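Local coordinates for major capsid protein (Faustovirus, PDB 5J7O) that probably builds the outer icosahedral capsid shell of this large double-stranded DNA virus, as trimers of double jelly-roll subunits, at residues F446-A458 / W465-E477. Sequence-based numbering, arbitrary orientation.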
ATOM      1  N   PHE B 446     -13.258 -25.434   1.963  1.00 41.26           N
ATOM      2  CA  PHE B 446     -13.886 -24.120   1.965  1.00 41.12           C
ATOM      3  C   PHE B 446     -14.462 -23.854   0.581  1.00 40.28           C
ATOM      4  O   PHE B 446     -14.250 -24.621  -0.361  1.00 40.16           O
ATOM      5  CB  PHE B 446     -12.900 -23.023   2.380  1.00 39.19           C
ATOM      6  CG  PHE B 446     -11.528 -23.180   1.789  1.00 38.24           C
ATOM      7  CD1 PHE B 446     -10.530 -23.837   2.489  1.00 37.08           C
ATOM      8  CD2 PHE B 446     -11.233 -22.662   0.539  1.00 37.14           C
ATOM      9  CE1 PHE B 446      -9.266 -23.983   1.951  1.00 35.55           C
ATOM     10  CE2 PHE B 446      -9.969 -22.802  -0.003  1.00 35.63           C
ATOM     11  CZ  PHE B 446      -8.985 -23.464   0.705  1.00 34.56           C
ATOM     12  N   ILE B 447     -15.205 -22.753   0.474  1.00 39.20           N
ATOM     13  CA  ILE B 447     -15.930 -22.404  -0.744  1.00 38.03           C
ATOM     14  C   ILE B 447     -15.799 -20.906  -0.988  1.00 36.47           C
ATOM     15  O   ILE B 447     -16.115 -20.100  -0.106  1.00 39.42           O
ATOM     16  CB  ILE B 447     -17.421 -22.795  -0.659  1.00 38.85           C
ATOM     17  CG1 ILE B 447     -17.580 -24.299  -0.429  1.00 40.69           C
ATOM     18  CG2 ILE B 447     -18.163 -22.362  -1.915  1.00 39.27           C
ATOM     19  CD1 ILE B 447     -19.017 -24.747  -0.257  1.00 42.56           C
ATOM     20  N   TYR B 448     -15.340 -20.533  -2.182  1.00 31.72           N
ATOM     21  CA  TYR B 448     -15.395 -19.142  -2.613  1.00 31.08           C
ATOM     22  C   TYR B 448     -16.786 -18.849  -3.164  1.00 33.13           C
ATOM     23  O   TYR B 448     -17.319 -19.625  -3.962  1.00 35.20           O
ATOM     24  CB  TYR B 448     -14.336 -18.857  -3.679  1.00 31.03           C
ATOM     25  CG  TYR B 448     -12.926 -19.279  -3.326  1.00 30.31           C
ATOM     26  CD1 TYR B 448     -12.375 -20.435  -3.864  1.00 31.45           C
ATOM     27  CD2 TYR B 448     -12.139 -18.515  -2.474  1.00 25.45           C
ATOM     28  CE1 TYR B 448     -11.084 -20.824  -3.556  1.00 30.34           C
ATOM     29  CE2 TYR B 448     -10.846 -18.897  -2.157  1.00 25.40           C
ATOM     30  CZ  TYR B 448     -10.324 -20.053  -2.703  1.00 30.72           C
ATOM     31  OH  TYR B 448      -9.040 -20.440  -2.395  1.00 25.51           O
ATOM     32  N   LEU B 449     -17.376 -17.732  -2.740  1.00 33.19           N
ATOM     33  CA  LEU B 449     -18.754 -17.414  -3.090  1.00 32.42           C
ATOM     34  C   LEU B 449     -18.858 -15.998  -3.641  1.00 34.74           C
ATOM     35  O   LEU B 449     -18.124 -15.094  -3.231  1.00 36.24           O
ATOM     36  CB  LEU B 449     -19.688 -17.567  -1.880  1.00 31.99           C
ATOM     37  CG  LEU B 449     -21.182 -17.362  -2.145  1.00 32.58           C
ATOM     38  CD1 LEU B 449     -21.706 -18.410  -3.118  1.00 31.79           C
ATOM     39  CD2 LEU B 449     -21.979 -17.378  -0.850  1.00 32.66           C
ATOM     40  N   GLY B 450     -19.787 -15.821  -4.576  1.00 34.96           N
ATOM     41  CA  GLY B 450     -20.077 -14.511  -5.124  1.00 34.80           C
ATOM     42  C   GLY B 450     -21.361 -14.540  -5.922  1.00 37.14           C
ATOM     43  O   GLY B 450     -21.795 -15.592  -6.401  1.00 38.84           O
ATOM     44  N   LEU B 451     -21.970 -13.361  -6.049  1.00 36.24           N
ATOM     45  CA  LEU B 451     -23.187 -13.165  -6.841  1.00 36.79           C
ATOM     46  C   LEU B 451     -22.882 -12.044  -7.830  1.00 35.85           C
ATOM     47  O   LEU B 451     -23.115 -10.867  -7.546  1.00 36.45           O
ATOM     48  CB  LEU B 451     -24.385 -12.839  -5.950  1.00 38.02           C
ATOM     49  CG  LEU B 451     -25.764 -12.786  -6.613  1.00 37.37           C
ATOM     50  CD1 LEU B 451     -26.100 -14.110  -7.281  1.00 36.97           C
ATOM     51  CD2 LEU B 451     -26.835 -12.413  -5.600  1.00 37.43           C
ATOM     52  N   ARG B 452     -22.354 -12.419  -8.994  1.00 34.53           N
ATOM     53  CA  ARG B 452     -21.831 -11.451  -9.948  1.00 34.94           C
ATOM     54  C   ARG B 452     -22.928 -11.012 -10.910  1.00 36.74           C
ATOM     55  O   ARG B 452     -23.546 -11.869 -11.557  1.00 36.46           O
ATOM     56  CB  ARG B 452     -20.671 -12.049 -10.725  1.00 32.80           C
ATOM     57  CG  ARG B 452     -20.212 -11.208 -11.901  1.00 31.88           C
ATOM     58  CD  ARG B 452     -19.825 -12.090 -13.074  1.00 30.92           C
ATOM     59  NE  ARG B 452     -18.387 -12.314 -13.162  1.00 30.02           N
ATOM     60  CZ  ARG B 452     -17.822 -13.193 -13.984  1.00 29.37           C
ATOM     61  NH1 ARG B 452     -18.579 -13.938 -14.779  1.00 27.92           N
ATOM     62  NH2 ARG B 452     -16.505 -13.329 -14.008  1.00 30.86           N
ATOM     63  N   PRO B 453     -23.199  -9.713 -11.038  1.00 36.90           N
ATOM     64  CA  PRO B 453     -24.214  -9.265 -12.000  1.00 36.38           C
ATOM     65  C   PRO B 453     -23.828  -9.649 -13.420  1.00 36.34           C
ATOM     66  O   PRO B 453     -22.667  -9.533 -13.822  1.00 34.98           O
ATOM     67  CB  PRO B 453     -24.233  -7.742 -11.814  1.00 37.47           C
ATOM     68  CG  PRO B 453     -23.627  -7.506 -10.467  1.00 37.32           C
ATOM     69  CD  PRO B 453     -22.613  -8.592 -10.286  1.00 36.67           C
ATOM     70  N   ALA B 454     -24.823 -10.111 -14.183  1.00 37.92           N
ATOM     71  CA  ALA B 454     -24.569 -10.555 -15.550  1.00 38.41           C
ATOM     72  C   ALA B 454     -24.014  -9.433 -16.417  1.00 40.02           C
ATOM     73  O   ALA B 454     -23.262  -9.694 -17.363  1.00 42.13           O
ATOM     74  CB  ALA B 454     -25.850 -11.116 -16.166  1.00 38.71           C
ATOM     75  N   ASN B 455     -24.362  -8.181 -16.106  1.00 38.73           N
ATOM     76  CA  ASN B 455     -23.909  -7.057 -16.917  1.00 40.51           C
ATOM     77  C   ASN B 455     -22.408  -6.821 -16.804  1.00 39.53           C
ATOM     78  O   ASN B 455     -21.834  -6.151 -17.669  1.00 39.72           O
ATOM     79  CB  ASN B 455     -24.670  -5.789 -16.524  1.00 40.28           C
ATOM     80  CG  ASN B 455     -24.380  -4.626 -17.451  1.00 39.43           C
ATOM     81  OD1 ASN B 455     -23.661  -3.692 -17.090  1.00 37.88           O
ATOM     82  ND2 ASN B 455     -24.929  -4.681 -18.658  1.00 39.36           N
ATOM     83  N   ASN B 456     -21.759  -7.357 -15.768  1.00 38.77           N
ATOM     84  CA  ASN B 456     -20.321  -7.172 -15.618  1.00 37.51           C
ATOM     85  C   ASN B 456     -19.526  -7.834 -16.737  1.00 36.70           C
ATOM     86  O   ASN B 456     -18.385  -7.432 -16.988  1.00 34.93           O
ATOM     87  CB  ASN B 456     -19.862  -7.709 -14.262  1.00 36.79           C
ATOM     88  CG  ASN B 456     -20.402  -6.895 -13.102  1.00 35.96           C
ATOM     89  OD1 ASN B 456     -21.379  -6.160 -13.246  1.00 34.95           O
ATOM     90  ND2 ASN B 456     -19.764  -7.020 -11.944  1.00 35.44           N
ATOM     91  N   ILE B 457     -20.099  -8.829 -17.413  1.00 38.02           N
ATOM     92  CA  ILE B 457     -19.454  -9.503 -18.531  1.00 38.19           C
ATOM     93  C   ILE B 457     -20.207  -9.293 -19.838  1.00 39.42           C
ATOM     94  O   ILE B 457     -19.916  -9.958 -20.831  1.00 41.24           O
ATOM     95  CB  ILE B 457     -19.269 -11.006 -18.244  1.00 38.48           C
ATOM     96  CG1 ILE B 457     -20.622 -11.670 -17.987  1.00 41.83           C
ATOM     97  CG2 ILE B 457     -18.336 -11.211 -17.061  1.00 36.65           C
ATOM     98  CD1 ILE B 457     -20.523 -13.141 -17.642  1.00 42.71           C
ATOM     99  N   ALA B 458     -21.170  -8.375 -19.861  1.00 38.61           N
ATOM    100  CA  ALA B 458     -21.956  -8.127 -21.059  1.00 38.61           C
ATOM    101  C   ALA B 458     -21.219  -7.180 -21.998  1.00 39.35           C
ATOM    102  O   ALA B 458     -20.624  -6.189 -21.564  1.00 38.96           O
ATOM    103  CB  ALA B 458     -23.321  -7.544 -20.691  1.00 39.27           C
ATOM    104  N   TRP B 465     -14.417  -4.288 -19.480  1.00 41.63           N
ATOM    105  CA  TRP B 465     -12.977  -4.480 -19.345  1.00 41.11           C
ATOM    106  C   TRP B 465     -12.524  -4.425 -17.890  1.00 41.49           C
ATOM    107  O   TRP B 465     -11.483  -5.000 -17.549  1.00 41.23           O
ATOM    108  CB  TRP B 465     -12.230  -3.422 -20.161  1.00 40.13           C
ATOM    109  CG  TRP B 465     -12.412  -2.031 -19.636  1.00 39.14           C
ATOM    110  CD1 TRP B 465     -13.408  -1.156 -19.957  1.00 38.47           C
ATOM    111  CD2 TRP B 465     -11.571  -1.352 -18.695  1.00 38.17           C
ATOM    112  NE1 TRP B 465     -13.240   0.026 -19.277  1.00 37.53           N
ATOM    113  CE2 TRP B 465     -12.119  -0.070 -18.493  1.00 38.05           C
ATOM    114  CE3 TRP B 465     -10.408  -1.705 -18.002  1.00 40.17           C
ATOM    115  CZ2 TRP B 465     -11.545   0.860 -17.628  1.00 39.27           C
ATOM    116  CZ3 TRP B 465      -9.841  -0.780 -17.147  1.00 41.03           C
ATOM    117  CH2 TRP B 465     -10.409   0.486 -16.967  1.00 40.26           C
ATOM    118  N   ARG B 466     -13.278  -3.742 -17.033  1.00 40.90           N
ATOM    119  CA  ARG B 466     -12.965  -3.588 -15.617  1.00 39.28           C
ATOM    120  C   ARG B 466     -13.878  -4.391 -14.702  1.00 39.01           C
ATOM    121  O   ARG B 466     -13.408  -4.965 -13.717  1.00 38.82           O
ATOM    122  CB  ARG B 466     -13.046  -2.106 -15.230  1.00 38.43           C
ATOM    123  CG  ARG B 466     -12.699  -1.797 -13.788  1.00 37.74           C
ATOM    124  CD  ARG B 466     -13.231  -0.429 -13.401  1.00 35.68           C
ATOM    125  NE  ARG B 466     -14.690  -0.423 -13.323  1.00 35.58           N
ATOM    126  CZ  ARG B 466     -15.433   0.676 -13.247  1.00 35.35           C
ATOM    127  NH1 ARG B 466     -14.857   1.872 -13.249  1.00 36.12           N
ATOM    128  NH2 ARG B 466     -16.753   0.582 -13.177  1.00 33.75           N
ATOM    129  N   ASP B 467     -15.173  -4.459 -15.012  1.00 39.46           N
ATOM    130  CA  ASP B 467     -16.149  -5.061 -14.112  1.00 38.05           C
ATOM    131  C   ASP B 467     -16.195  -6.582 -14.181  1.00 35.85           C
ATOM    132  O   ASP B 467     -16.876  -7.193 -13.351  1.00 34.54           O
ATOM    133  CB  ASP B 467     -17.551  -4.518 -14.411  1.00 39.17           C
ATOM    134  CG  ASP B 467     -17.679  -3.035 -14.126  1.00 40.81           C
ATOM    135  OD1 ASP B 467     -16.811  -2.486 -13.415  1.00 41.09           O
ATOM    136  OD2 ASP B 467     -18.655  -2.421 -14.607  1.00 41.54           O
ATOM    137  N   TRP B 468     -15.495  -7.209 -15.130  1.00 35.49           N
ATOM    138  CA  TRP B 468     -15.698  -8.637 -15.363  1.00 35.27           C
ATOM    139  C   TRP B 468     -15.288  -9.480 -14.160  1.00 31.40           C
ATOM    140  O   TRP B 468     -15.901 -10.521 -13.898  1.00 30.25           O
ATOM    141  CB  TRP B 468     -14.940  -9.083 -16.615  1.00 36.14           C
ATOM    142  CG  TRP B 468     -13.467  -9.241 -16.420  1.00 35.07           C
ATOM    143  CD1 TRP B 468     -12.508  -8.289 -16.598  1.00 35.84           C
ATOM    144  CD2 TRP B 468     -12.782 -10.430 -16.013  1.00 33.52           C
ATOM    145  NE1 TRP B 468     -11.266  -8.810 -16.325  1.00 34.64           N
ATOM    146  CE2 TRP B 468     -11.408 -10.123 -15.962  1.00 33.47           C
ATOM    147  CE3 TRP B 468     -13.196 -11.723 -15.683  1.00 33.81           C
ATOM    148  CZ2 TRP B 468     -10.447 -11.062 -15.596  1.00 33.89           C
ATOM    149  CZ3 TRP B 468     -12.241 -12.654 -15.321  1.00 35.23           C
ATOM    150  CH2 TRP B 468     -10.883 -12.319 -15.281  1.00 34.88           C
ATOM    151  N   HIS B 469     -14.266  -9.057 -13.416  1.00 33.25           N
ATOM    152  CA  HIS B 469     -13.825  -9.809 -12.249  1.00 35.25           C
ATOM    153  C   HIS B 469     -14.451  -9.320 -10.947  1.00 36.14           C
ATOM    154  O   HIS B 469     -14.277  -9.971  -9.912  1.00 37.70           O
ATOM    155  CB  HIS B 469     -12.294  -9.767 -12.135  1.00 35.17           C
ATOM    156  CG  HIS B 469     -11.735  -8.392 -11.943  1.00 35.65           C
ATOM    157  ND1 HIS B 469     -11.596  -7.811 -10.701  1.00 36.65           N
ATOM    158  CD2 HIS B 469     -11.276  -7.484 -12.837  1.00 35.46           C
ATOM    159  CE1 HIS B 469     -11.076  -6.604 -10.838  1.00 36.88           C
ATOM    160  NE2 HIS B 469     -10.873  -6.381 -12.123  1.00 35.08           N
ATOM    161  N   HIS B 470     -15.183  -8.211 -10.975  1.00 33.57           N
ATOM    162  CA  HIS B 470     -15.852  -7.733  -9.774  1.00 32.37           C
ATOM    163  C   HIS B 470     -17.082  -8.580  -9.471  1.00 32.71           C
ATOM    164  O   HIS B 470     -17.823  -8.977 -10.374  1.00 32.72           O
ATOM    165  CB  HIS B 470     -16.252  -6.270  -9.936  1.00 30.96           C
ATOM    166  CG  HIS B 470     -15.105  -5.314  -9.826  1.00 30.83           C
ATOM    167  ND1 HIS B 470     -14.751  -4.714  -8.637  1.00 32.22           N
ATOM    168  CD2 HIS B 470     -14.238  -4.848 -10.756  1.00 29.05           C
ATOM    169  CE1 HIS B 470     -13.714  -3.920  -8.839  1.00 32.01           C
ATOM    170  NE2 HIS B 470     -13.384  -3.983 -10.116  1.00 30.17           N
ATOM    171  N   LEU B 471     -17.301  -8.850  -8.186  1.00 34.52           N
ATOM    172  CA  LEU B 471     -18.427  -9.657  -7.736  1.00 36.03           C
ATOM    173  C   LEU B 471     -19.593  -8.815  -7.230  1.00 38.67           C
ATOM    174  O   LEU B 471     -20.534  -9.367  -6.650  1.00 40.80           O
ATOM    175  CB  LEU B 471     -17.973 -10.635  -6.649  1.00 33.99           C
ATOM    176  CG  LEU B 471     -16.871 -11.613  -7.061  1.00 34.66           C
ATOM    177  CD1 LEU B 471     -16.534 -12.565  -5.921  1.00 35.34           C
ATOM    178  CD2 LEU B 471     -17.276 -12.386  -8.310  1.00 35.65           C
ATOM    179  N   THR B 472     -19.554  -7.503  -7.431  1.00 38.65           N
ATOM    180  CA  THR B 472     -20.640  -6.605  -7.065  1.00 38.62           C
ATOM    181  C   THR B 472     -21.119  -5.850  -8.299  1.00 39.57           C
ATOM    182  O   THR B 472     -20.595  -6.011  -9.404  1.00 40.73           O
ATOM    183  CB  THR B 472     -20.207  -5.610  -5.983  1.00 36.83           C
ATOM    184  OG1 THR B 472     -19.160  -4.772  -6.489  1.00 36.41           O
ATOM    185  CG2 THR B 472     -19.716  -6.336  -4.751  1.00 35.88           C
ATOM    186  N   SER B 473     -22.131  -5.013  -8.092  1.00 39.31           N
ATOM    187  CA  SER B 473     -22.594  -4.084  -9.112  1.00 42.42           C
ATOM    188  C   SER B 473     -21.838  -2.773  -8.947  1.00 44.92           C
ATOM    189  O   SER B 473     -21.854  -2.176  -7.865  1.00 45.50           O
ATOM    190  CB  SER B 473     -24.100  -3.860  -8.999  1.00 44.42           C
ATOM    191  OG  SER B 473     -24.564  -3.002 -10.027  1.00 46.54           O
ATOM    192  N   VAL B 474     -21.174  -2.332 -10.011  1.00 44.62           N
ATOM    193  CA  VAL B 474     -20.315  -1.155  -9.973  1.00 45.37           C
ATOM    194  C   VAL B 474     -20.962  -0.050 -10.793  1.00 47.00           C
ATOM    195  O   VAL B 474     -21.307  -0.254 -11.964  1.00 48.39           O
ATOM    196  CB  VAL B 474     -18.904  -1.471 -10.497  1.00 44.67           C
ATOM    197  CG1 VAL B 474     -17.961  -0.315 -10.201  1.00 45.50           C
ATOM    198  CG2 VAL B 474     -18.386  -2.763  -9.885  1.00 42.92           C
ATOM    199  N   THR B 475     -21.133   1.115 -10.176  1.00 46.48           N
ATOM    200  CA  THR B 475     -21.539   2.327 -10.866  1.00 47.95           C
ATOM    201  C   THR B 475     -20.370   3.304 -10.901  1.00 48.54           C
ATOM    202  O   THR B 475     -19.415   3.190 -10.128  1.00 50.59           O
ATOM    203  CB  THR B 475     -22.757   2.976 -10.196  1.00 47.07           C
ATOM    204  OG1 THR B 475     -22.599   2.940  -8.772  1.00 47.48           O
ATOM    205  CG2 THR B 475     -24.032   2.243 -10.586  1.00 46.76           C
ATOM    206  N   ASN B 476     -20.451   4.267 -11.812  1.00 46.50           N
ATOM    207  CA  ASN B 476     -19.348   5.178 -12.089  1.00 43.88           C
ATOM    208  C   ASN B 476     -19.705   6.574 -11.596  1.00 42.09           C
ATOM    209  O   ASN B 476     -20.669   7.179 -12.076  1.00 43.35           O
ATOM    210  CB  ASN B 476     -19.023   5.190 -13.581  1.00 43.80           C
ATOM    211  CG  ASN B 476     -18.736   3.802 -14.120  1.00 43.96           C
ATOM    212  OD1 ASN B 476     -17.699   3.212 -13.820  1.00 43.03           O
ATOM    213  ND2 ASN B 476     -19.658   3.273 -14.916  1.00 43.87           N
ATOM    214  N   GLU B 477     -18.920   7.081 -10.648  1.00 39.76           N
ATOM    215  CA  GLU B 477     -19.154   8.392 -10.058  1.00 39.27           C
ATOM    216  C   GLU B 477     -18.062   9.357 -10.488  1.00 37.93           C
ATOM    217  O   GLU B 477     -16.889   9.155 -10.138  1.00 35.02           O
ATOM    218  CB  GLU B 477     -19.205   8.294  -8.535  1.00 39.59           C
ATOM    219  CG  GLU B 477     -19.266   9.639  -7.830  1.00 40.85           C
ATOM    220  CD  GLU B 477     -20.617  10.317  -7.962  1.00 43.10           C
ATOM    221  OE1 GLU B 477     -21.533   9.732  -8.580  1.00 43.16           O
ATOM    222  OE2 GLU B 477     -20.763  11.440  -7.441  1.00 45.19           O
TER
HETATM  223  O   HOH W   1     -21.106 -11.234  -4.436  1.00 33.64           O
HETATM  224  O   HOH W   2     -20.985  -3.362 -12.355  1.00 29.89           O
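Asn456 meets the 465-477 segment along its whole side chain. Its CB lies 3.2 Å from Asp467 O, and its CG is 3.9 Å from Asp467 CB. At the tip, Asn456 ND2 donates to Thr472 O at 2.9 Å, nearly straight (164° at the hydrogen) and within 8° of the amide plane. The second N-H bond, from Asn456 ND2 to His470 O, is longer at 3.2 Å and more bent, and it arrives well above that carbonyl's plane. Two acceptors near the amide plane should fix the rotation of the group, while a water that accepts from Val474 N probably donates to Asn456 OD1. With CG anti to the carbonyl carbon (chi1 -67°), the amide reaches the loop at 470-472.

Beside it, Arg452 CG rests 3.6 Å from His470 O, and the bent chain brings Arg452 NH2 within 2.9 Å of Trp468 O. A second water joins Leu451 N to Leu471 O.

The contact thus joins the end of strand 444-453, which pairs with strands 567-570 and 607-620, and the 3-10 segment after it to the loop leading from helix 464-467 into strand 473-490, in another sheet of the double jelly-roll subunit. Helix 203-212 packs against Arg452, Trp468 and Leu471.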